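Local coordinates for protein nucleotidyl transferase (Methanothermobacter thermautotrophicus, PDB 6PLJ) that probably transfers nucleotidyl groups, as a MobA-like NTP transferase that may take part in pseudomurein cell-wall synthesis, at residues Q133-H147 and Y207-I220. Numbering follows the deposited sequence. Where two conformers were deposited one is given.
Sequences QPAVSPATLRRIAEH and YGVEASRPIELVNI
Helix 138-147 runs nearly antiparallel to strand 207-210, their axes 8.9 Å apart at 161°, and the turn leading into the helix lies against the 3-10 segment 214-217, the backbones pairing Val136 with Glu216 and Ile144 with Val209. The polar centre is the carboxylate of Glu216, which reaches the first turn of the helix on an extended chain (chi2 -171°) and accepts four hydrogen bonds. OE2 takes Ser137 N from above the carboxylate plane and Ser137 OG, at 2.7 Å, nearly along its C-O bond; OE1 receives Thr140 OG1 on its syn lone pair at 2.8 Å, and Ser212 N from above the plane. Ser137 suits the N-cap because its small hydroxyl also accepts from Thr140 N, while the positive end of the helix dipole would favour a charged carboxylate here. A glutamine in place of Glu216 would probably turn an NH2 toward Ser137 N or Ser212 N, leaving one of these backbone N-H groups without its acceptor. The amide of Gln133, carried on a fully extended chain, sends NE2 to Glu216 O in the carbonyl plane, 2.9 Å and nearly straight at 169°; Met172 O is a second acceptor. Water 1 accepts from Ala135 N and probably donates to Val218 O; water 3 links Thr140 OG1 and Arg143 NH1 to Glu210 O. Farther along, branched Val209 fits against Ile144 CG1, and the flat ring of His147 makes an offset stack on Tyr207, centroids 4.3 Å apart, with Tyr207 CE2 over the imidazole face. This is layered alpha/beta packing, helix on mixed sheet, with Glu216 tying the 3-10 segment to the N-cap; Thr140 and Ile144 also touch Leu156 of strand 152-157, helix 62-72 meets Pro134 and Leu141, and helix 223-236 covers Ile215 and Val218.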
ATOM      1  N   GLN A 133       0.447   4.987  -3.093  1.00  9.75           N
ATOM      2  CA  GLN A 133       0.012   4.366  -4.333  1.00  9.74           C
ATOM      3  C   GLN A 133      -1.498   4.586  -4.471  1.00  9.79           C
ATOM      4  O   GLN A 133      -2.302   3.641  -4.380  1.00 10.24           O
ATOM      5  CB  GLN A 133       0.402   2.900  -4.277  1.00  9.90           C
ATOM      6  CG  GLN A 133       0.282   2.132  -5.577  1.00  9.96           C
ATOM      7  CD  GLN A 133       0.722   0.685  -5.439  1.00 10.24           C
ATOM      8  OE1 GLN A 133       1.254   0.279  -4.411  1.00 10.77           O
ATOM      9  NE2 GLN A 133       0.498  -0.097  -6.478  1.00 10.58           N
ATOM     10  N   PRO A 134      -1.899   5.840  -4.728  1.00  9.77           N
ATOM     11  CA  PRO A 134      -3.301   6.224  -4.582  1.00  9.83           C
ATOM     12  C   PRO A 134      -4.191   5.960  -5.790  1.00 10.64           C
ATOM     13  O   PRO A 134      -5.379   6.231  -5.700  1.00 11.32           O
ATOM     14  CB  PRO A 134      -3.212   7.732  -4.345  1.00  9.66           C
ATOM     15  CG  PRO A 134      -2.038   8.130  -5.156  1.00  9.74           C
ATOM     16  CD  PRO A 134      -1.046   7.030  -4.917  1.00  9.62           C
ATOM     17  N   ALA A 135      -3.640   5.470  -6.898  1.00 10.20           N
ATOM     18  CA  ALA A 135      -4.435   5.251  -8.104  1.00 10.63           C
ATOM     19  C   ALA A 135      -4.955   3.834  -8.241  1.00 10.97           C
ATOM     20  O   ALA A 135      -5.536   3.510  -9.270  1.00 11.35           O
ATOM     21  CB  ALA A 135      -3.633   5.643  -9.347  1.00 10.69           C
ATOM     22  N   VAL A 136      -4.808   2.993  -7.214  1.00 11.19           N
ATOM     23  CA  VAL A 136      -5.368   1.648  -7.303  1.00 11.87           C
ATOM     24  C   VAL A 136      -6.880   1.768  -7.135  1.00 11.63           C
ATOM     25  O   VAL A 136      -7.352   2.392  -6.194  1.00 12.83           O
ATOM     26  CB  VAL A 136      -4.827   0.657  -6.254  1.00 12.58           C
ATOM     27  CG1 VAL A 136      -5.232  -0.748  -6.654  1.00 13.11           C
ATOM     28  CG2 VAL A 136      -3.312   0.700  -6.138  1.00 13.24           C
ATOM     29  N   SER A 137      -7.642   1.167  -8.039  1.00 12.10           N
ATOM     30  CA  SER A 137      -9.094   1.255  -7.936  1.00 11.96           C
ATOM     31  C   SER A 137      -9.621   0.325  -6.851  1.00 12.08           C
ATOM     32  O   SER A 137      -9.033  -0.714  -6.566  1.00 11.28           O
ATOM     33  CB  SER A 137      -9.771   0.907  -9.258  1.00 13.07           C
ATOM     34  OG  SER A 137      -9.583  -0.454  -9.585  1.00 13.84           O
ATOM     35  N   PRO A 138     -10.762   0.686  -6.264  1.00 11.86           N
ATOM     36  CA  PRO A 138     -11.449  -0.228  -5.349  1.00 12.26           C
ATOM     37  C   PRO A 138     -11.692  -1.611  -5.954  1.00 11.96           C
ATOM     38  O   PRO A 138     -11.508  -2.622  -5.271  1.00 11.78           O
ATOM     39  CB  PRO A 138     -12.773   0.485  -5.076  1.00 12.20           C
ATOM     40  CG  PRO A 138     -12.464   1.926  -5.271  1.00 12.31           C
ATOM     41  CD  PRO A 138     -11.446   1.983  -6.371  1.00 12.36           C
ATOM     42  N   ALA A 139     -12.067  -1.666  -7.230  1.00 12.42           N
ATOM     43  CA  ALA A 139     -12.340  -2.955  -7.866  1.00 12.66           C
ATOM     44  C   ALA A 139     -11.097  -3.840  -7.922  1.00 12.44           C
ATOM     45  O   ALA A 139     -11.170  -5.041  -7.690  1.00 13.76           O
ATOM     46  CB  ALA A 139     -12.920  -2.749  -9.260  1.00 13.24           C
ATOM     47  N   THR A 140      -9.941  -3.236  -8.196  1.00 11.59           N
ATOM     48  CA  THR A 140      -8.699  -3.991  -8.228  1.00 11.59           C
ATOM     49  C   THR A 140      -8.352  -4.487  -6.828  1.00 11.66           C
ATOM     50  O   THR A 140      -7.973  -5.640  -6.659  1.00 11.96           O
ATOM     51  CB  THR A 140      -7.560  -3.144  -8.809  1.00 11.75           C
ATOM     52  OG1 THR A 140      -7.886  -2.858 -10.168  1.00 12.19           O
ATOM     53  CG2 THR A 140      -6.248  -3.876  -8.737  1.00 12.25           C
ATOM     54  N   LEU A 141      -8.472  -3.610  -5.838  1.00 11.62           N
ATOM     55  CA  LEU A 141      -8.199  -3.990  -4.441  1.00 11.84           C
ATOM     56  C   LEU A 141      -9.097  -5.143  -3.999  1.00 13.00           C
ATOM     57  O   LEU A 141      -8.633  -6.092  -3.354  1.00 12.28           O
ATOM     58  CB  LEU A 141      -8.388  -2.777  -3.520  1.00 11.97           C
ATOM     59  CG  LEU A 141      -7.335  -1.679  -3.681  1.00 11.97           C
ATOM     60  CD1 LEU A 141      -7.728  -0.399  -2.964  1.00 12.10           C
ATOM     61  CD2 LEU A 141      -5.966  -2.148  -3.201  1.00 12.20           C
ATOM     62  N   ARG A 142     -10.373  -5.054  -4.372  1.00 13.45           N
ATOM     63  CA  ARG A 142     -11.335  -6.096  -4.046  1.00 15.02           C
ATOM     64  C   ARG A 142     -10.937  -7.435  -4.669  1.00 14.87           C
ATOM     65  O   ARG A 142     -10.964  -8.456  -3.986  1.00 14.93           O
ATOM     66  CB  ARG A 142     -12.737  -5.677  -4.497  1.00 16.21           C
ATOM     67  CG  ARG A 142     -13.848  -6.618  -4.073  1.00 18.28           C
ATOM     68  CD  ARG A 142     -15.153  -6.160  -4.685  1.00 19.51           C
ATOM     69  NE  ARG A 142     -15.619  -4.881  -4.138  1.00 21.44           N
ATOM     70  CZ  ARG A 142     -16.354  -4.729  -3.030  1.00 21.93           C
ATOM     71  NH1 ARG A 142     -16.721  -5.778  -2.292  1.00 23.96           N
ATOM     72  NH2 ARG A 142     -16.709  -3.500  -2.640  1.00 24.35           N
ATOM     73  N   ARG A 143     -10.549  -7.424  -5.949  1.00 15.78           N
ATOM     74  CA  ARG A 143     -10.087  -8.633  -6.646  1.00 16.69           C
ATOM     75  C   ARG A 143      -8.862  -9.238  -5.968  1.00 16.30           C
ATOM     76  O   ARG A 143      -8.766 -10.459  -5.811  1.00 16.74           O
ATOM     77  CB  ARG A 143      -9.775  -8.347  -8.109  1.00 18.98           C
ATOM     78  CG  ARG A 143     -10.995  -8.292  -9.012  1.00 22.23           C
ATOM     79  CD  ARG A 143     -10.612  -8.304 -10.489  1.00 24.28           C
ATOM     80  NE  ARG A 143     -10.250  -6.966 -10.954  1.00 27.99           N
ATOM     81  CZ  ARG A 143     -11.124  -6.002 -11.268  1.00 30.44           C
ATOM     82  NH1 ARG A 143     -10.677  -4.809 -11.666  1.00 32.24           N
ATOM     83  NH2 ARG A 143     -12.443  -6.207 -11.182  1.00 31.41           N
ATOM     84  N   ILE A 144      -7.928  -8.381  -5.558  1.00 14.42           N
ATOM     85  CA  ILE A 144      -6.735  -8.837  -4.850  1.00 14.15           C
ATOM     86  C   ILE A 144      -7.132  -9.519  -3.537  1.00 14.95           C
ATOM     87  O   ILE A 144      -6.692 -10.629  -3.259  1.00 15.30           O
ATOM     88  CB  ILE A 144      -5.721  -7.682  -4.642  1.00 13.36           C
ATOM     89  CG1 ILE A 144      -5.140  -7.312  -6.014  1.00 13.47           C
ATOM     90  CG2 ILE A 144      -4.589  -8.079  -3.684  1.00 13.25           C
ATOM     91  CD1 ILE A 144      -4.295  -6.060  -6.028  1.00 13.55           C
ATOM     92  N   ALA A 145      -7.999  -8.882  -2.766  1.00 14.94           N
ATOM     93  CA  ALA A 145      -8.419  -9.451  -1.484  1.00 15.74           C
ATOM     94  C   ALA A 145      -9.111 -10.799  -1.664  1.00 17.60           C
ATOM     95  O   ALA A 145      -8.887 -11.732  -0.865  1.00 17.22           O
ATOM     96  CB  ALA A 145      -9.309  -8.466  -0.735  1.00 15.87           C
ATOM     97  N   GLU A 146      -9.914 -10.908  -2.720  1.00 18.90           N
ATOM     98  CA  GLU A 146     -10.698 -12.123  -2.998  1.00 20.88           C
ATOM     99  C   GLU A 146      -9.857 -13.348  -3.339  1.00 21.33           C
ATOM    100  O   GLU A 146     -10.302 -14.474  -3.115  1.00 22.61           O
ATOM    101  CB  GLU A 146     -11.667 -11.877  -4.156  1.00 22.25           C
ATOM    102  CG  GLU A 146     -12.855 -10.989  -3.820  1.00 24.93           C
ATOM    103  CD  GLU A 146     -13.613 -10.543  -5.064  1.00 26.81           C
ATOM    104  OE1 GLU A 146     -13.092 -10.718  -6.192  1.00 29.70           O
ATOM    105  OE2 GLU A 146     -14.735 -10.018  -4.918  1.00 28.94           O
ATOM    106  N   HIS A 147      -8.665 -13.131  -3.902  1.00 20.57           N
ATOM    107  CA  HIS A 147      -7.772 -14.213  -4.317  1.00 20.95           C
ATOM    108  C   HIS A 147      -6.816 -14.702  -3.231  1.00 19.67           C
ATOM    109  O   HIS A 147      -6.107 -15.691  -3.430  1.00 20.86           O
ATOM    110  CB  HIS A 147      -6.957 -13.798  -5.548  1.00 22.58           C
ATOM    111  CG  HIS A 147      -7.685 -13.975  -6.841  1.00 24.78           C
ATOM    112  ND1 HIS A 147      -7.775 -15.195  -7.480  1.00 25.64           N
ATOM    113  CD2 HIS A 147      -8.351 -13.089  -7.619  1.00 25.31           C
ATOM    114  CE1 HIS A 147      -8.466 -15.051  -8.597  1.00 26.07           C
ATOM    115  NE2 HIS A 147      -8.827 -13.785  -8.705  1.00 26.92           N
ATOM    116  N   TYR A 207      -0.384 -15.374  -6.460  1.00 17.67           N
ATOM    117  CA  TYR A 207      -1.311 -15.136  -7.580  1.00 17.60           C
ATOM    118  C   TYR A 207      -1.316 -13.671  -7.995  1.00 17.22           C
ATOM    119  O   TYR A 207      -1.671 -12.792  -7.201  1.00 15.81           O
ATOM    120  CB  TYR A 207      -2.735 -15.578  -7.255  1.00 18.85           C
ATOM    121  CG  TYR A 207      -3.640 -15.533  -8.461  1.00 20.40           C
ATOM    122  CD1 TYR A 207      -3.620 -16.565  -9.400  1.00 21.78           C
ATOM    123  CD2 TYR A 207      -4.474 -14.447  -8.699  1.00 20.50           C
ATOM    124  CE1 TYR A 207      -4.426 -16.522 -10.519  1.00 22.84           C
ATOM    125  CE2 TYR A 207      -5.277 -14.391  -9.824  1.00 22.05           C
ATOM    126  CZ  TYR A 207      -5.248 -15.444 -10.729  1.00 22.78           C
ATOM    127  OH  TYR A 207      -6.045 -15.416 -11.844  1.00 26.36           O
ATOM    128  N   GLY A 208      -0.939 -13.414  -9.250  1.00 15.69           N
ATOM    129  CA  GLY A 208      -0.951 -12.070  -9.795  1.00 15.37           C
ATOM    130  C   GLY A 208      -2.302 -11.684 -10.357  1.00 15.62           C
ATOM    131  O   GLY A 208      -2.919 -12.442 -11.121  1.00 16.85           O
ATOM    132  N   VAL A 209      -2.774 -10.503  -9.974  1.00 14.30           N
ATOM    133  CA  VAL A 209      -4.019  -9.943 -10.446  1.00 14.81           C
ATOM    134  C   VAL A 209      -3.709  -8.771 -11.378  1.00 14.68           C
ATOM    135  O   VAL A 209      -3.074  -7.790 -10.974  1.00 14.02           O
ATOM    136  CB  VAL A 209      -4.880  -9.492  -9.258  1.00 15.30           C
ATOM    137  CG1 VAL A 209      -6.053  -8.649  -9.730  1.00 15.32           C
ATOM    138  CG2 VAL A 209      -5.336 -10.722  -8.475  1.00 16.19           C
ATOM    139  N   GLU A 210      -4.156  -8.864 -12.626  1.00 14.99           N
ATOM    140  CA  GLU A 210      -3.881  -7.804 -13.589  1.00 15.41           C
ATOM    141  C   GLU A 210      -4.509  -6.481 -13.141  1.00 14.82           C
ATOM    142  O   GLU A 210      -5.663  -6.439 -12.739  1.00 14.98           O
ATOM    143  CB  GLU A 210      -4.407  -8.173 -14.993  1.00 16.99           C
ATOM    144  CG  GLU A 210      -4.122  -7.072 -16.007  1.00 18.24           C
ATOM    145  CD  GLU A 210      -4.437  -7.419 -17.451  1.00 21.14           C
ATOM    146  OE1 GLU A 210      -4.878  -8.543 -17.730  1.00 22.79           O
ATOM    147  OE2 GLU A 210      -4.258  -6.527 -18.301  1.00 22.95           O
ATOM    148  N   ALA A 211      -3.745  -5.401 -13.240  1.00 14.58           N
ATOM    149  CA  ALA A 211      -4.260  -4.066 -12.991  1.00 14.69           C
ATOM    150  C   ALA A 211      -5.342  -3.683 -13.989  1.00 15.09           C
ATOM    151  O   ALA A 211      -5.278  -4.066 -15.159  1.00 16.03           O
ATOM    152  CB  ALA A 211      -3.132  -3.047 -13.060  1.00 14.56           C
ATOM    153  N   SER A 212      -6.321  -2.922 -13.527  1.00 15.87           N
ATOM    154  CA  SER A 212      -7.308  -2.310 -14.421  1.00 17.07           C
ATOM    155  C   SER A 212      -6.630  -1.382 -15.424  1.00 17.44           C
ATOM    156  O   SER A 212      -6.972  -1.372 -16.601  1.00 16.99           O
ATOM    157  CB  SER A 212      -8.361  -1.542 -13.618  1.00 18.84           C
ATOM    158  OG  SER A 212      -9.365  -0.990 -14.463  1.00 22.53           O
ATOM    159  N   ARG A 213      -5.676  -0.595 -14.934  1.00 16.82           N
ATOM    160  CA  ARG A 213      -4.956   0.401 -15.720  1.00 17.30           C
ATOM    161  C   ARG A 213      -3.526   0.363 -15.154  1.00 15.15           C
ATOM    162  O   ARG A 213      -3.380   0.203 -13.937  1.00 14.26           O
ATOM    163  CB  ARG A 213      -5.541   1.816 -15.486  1.00 19.09           C
ATOM    164  CG  ARG A 213      -7.062   2.012 -15.509  1.00 22.95           C
ATOM    165  CD  ARG A 213      -7.595   2.408 -16.869  1.00 24.14           C
ATOM    166  NE  ARG A 213      -9.040   2.254 -16.962  1.00 25.74           N
ATOM    167  CZ  ARG A 213      -9.910   3.252 -16.865  1.00 27.48           C
ATOM    168  NH1 ARG A 213     -11.206   3.011 -16.963  1.00 29.25           N
ATOM    169  NH2 ARG A 213      -9.483   4.487 -16.672  1.00 26.05           N
ATOM    170  N   PRO A 214      -2.475   0.506 -15.989  1.00 13.39           N
ATOM    171  CA  PRO A 214      -1.110   0.512 -15.424  1.00 12.87           C
ATOM    172  C   PRO A 214      -0.813   1.603 -14.397  1.00 11.78           C
ATOM    173  O   PRO A 214       0.096   1.441 -13.587  1.00 11.51           O
ATOM    174  CB  PRO A 214      -0.228   0.696 -16.659  1.00 13.46           C
ATOM    175  CG  PRO A 214      -1.009   0.010 -17.719  1.00 13.74           C
ATOM    176  CD  PRO A 214      -2.435   0.394 -17.461  1.00 13.78           C
ATOM    177  N   ILE A 215      -1.572   2.689 -14.419  1.00 11.25           N
ATOM    178  CA  ILE A 215      -1.432   3.747 -13.419  1.00 10.99           C
ATOM    179  C   ILE A 215      -1.572   3.175 -11.992  1.00 10.55           C
ATOM    180  O   ILE A 215      -0.997   3.709 -11.044  1.00 10.20           O
ATOM    181  CB  ILE A 215      -2.457   4.875 -13.666  1.00 11.42           C
ATOM    182  CG1 ILE A 215      -2.075   6.142 -12.875  1.00 11.41           C
ATOM    183  CG2 ILE A 215      -3.876   4.418 -13.368  1.00 11.70           C
ATOM    184  CD1 ILE A 215      -0.810   6.790 -13.357  1.00 11.71           C
ATOM    185  N   GLU A 216      -2.318   2.090 -11.847  1.00 10.24           N
ATOM    186  CA  GLU A 216      -2.505   1.469 -10.525  1.00 10.43           C
ATOM    187  C   GLU A 216      -1.197   0.995  -9.890  1.00 10.66           C
ATOM    188  O   GLU A 216      -1.092   0.952  -8.660  1.00 10.42           O
ATOM    189  CB  GLU A 216      -3.496   0.305 -10.615  1.00 11.30           C
ATOM    190  CG  GLU A 216      -4.892   0.738 -11.037  1.00 11.95           C
ATOM    191  CD  GLU A 216      -5.918  -0.373 -10.925  1.00 13.59           C
ATOM    192  OE1 GLU A 216      -5.577  -1.536 -11.189  1.00 15.79           O
ATOM    193  OE2 GLU A 216      -7.077  -0.058 -10.574  1.00 15.42           O
ATOM    194  N   LEU A 217      -0.199   0.693 -10.716  1.00 10.13           N
ATOM    195  CA  LEU A 217       1.107   0.237 -10.238  1.00 10.58           C
ATOM    196  C   LEU A 217       2.021   1.366  -9.775  1.00 10.61           C
ATOM    197  O   LEU A 217       3.090   1.094  -9.235  1.00 10.97           O
ATOM    198  CB  LEU A 217       1.813  -0.546 -11.349  1.00 11.25           C
ATOM    199  CG  LEU A 217       1.230  -1.926 -11.618  1.00 11.67           C
ATOM    200  CD1 LEU A 217       1.394  -2.338 -13.078  1.00 11.97           C
ATOM    201  CD2 LEU A 217       1.872  -2.944 -10.688  1.00 12.12           C
ATOM    202  N   VAL A 218       1.633   2.615 -10.002  1.00 10.53           N
ATOM    203  CA  VAL A 218       2.524   3.735  -9.743  1.00 11.14           C
ATOM    204  C   VAL A 218       2.517   4.135  -8.281  1.00 11.72           C
ATOM    205  O   VAL A 218       1.514   4.626  -7.766  1.00 11.78           O
ATOM    206  CB  VAL A 218       2.160   4.957 -10.615  1.00 11.17           C
ATOM    207  CG1 VAL A 218       3.070   6.150 -10.299  1.00 11.18           C
ATOM    208  CG2 VAL A 218       2.256   4.598 -12.098  1.00 11.34           C
ATOM    209  N   ASN A 219       3.639   3.909  -7.610  0.70 12.41           N
ATOM    210  CA  ASN A 219       3.875   4.489  -6.289  0.70 12.81           C
ATOM    211  C   ASN A 219       4.635   5.792  -6.492  0.70 12.51           C
ATOM    212  O   ASN A 219       5.473   5.897  -7.398  0.70 12.26           O
ATOM    213  CB  ASN A 219       4.674   3.543  -5.390  0.70 13.83           C
ATOM    214  CG  ASN A 219       5.978   3.091  -6.036  0.70 14.83           C
ATOM    215  OD1 ASN A 219       5.954   2.486  -7.095  0.70 17.08           O
ATOM    216  ND2 ASN A 219       7.103   3.421  -5.436  0.70 16.42           N
ATOM    217  N   ILE A 220       4.354   6.773  -5.644  1.00 12.12           N
ATOM    218  CA  ILE A 220       4.967   8.095  -5.744  1.00 12.02           C
ATOM    219  C   ILE A 220       6.367   8.031  -5.156  1.00 13.17           C
ATOM    220  O   ILE A 220       6.546   8.113  -3.935  1.00 14.26           O
ATOM    221  CB  ILE A 220       4.121   9.178  -5.079  1.00 11.95           C
ATOM    222  CG1 ILE A 220       2.763   9.246  -5.773  1.00 11.76           C
ATOM    223  CG2 ILE A 220       4.843  10.531  -5.166  1.00 12.16           C
ATOM    224  CD1 ILE A 220       1.733  10.065  -5.027  1.00 12.42           C
TER
HETATM  225  O   HOH W   1      -1.172   4.254  -7.783  1.00 11.22           O
HETATM  226  O   HOH W   2     -10.969  -0.987 -11.898  1.00 30.00           O
HETATM  227  O   HOH W   3      -7.974  -5.363 -11.533  1.00 23.61           O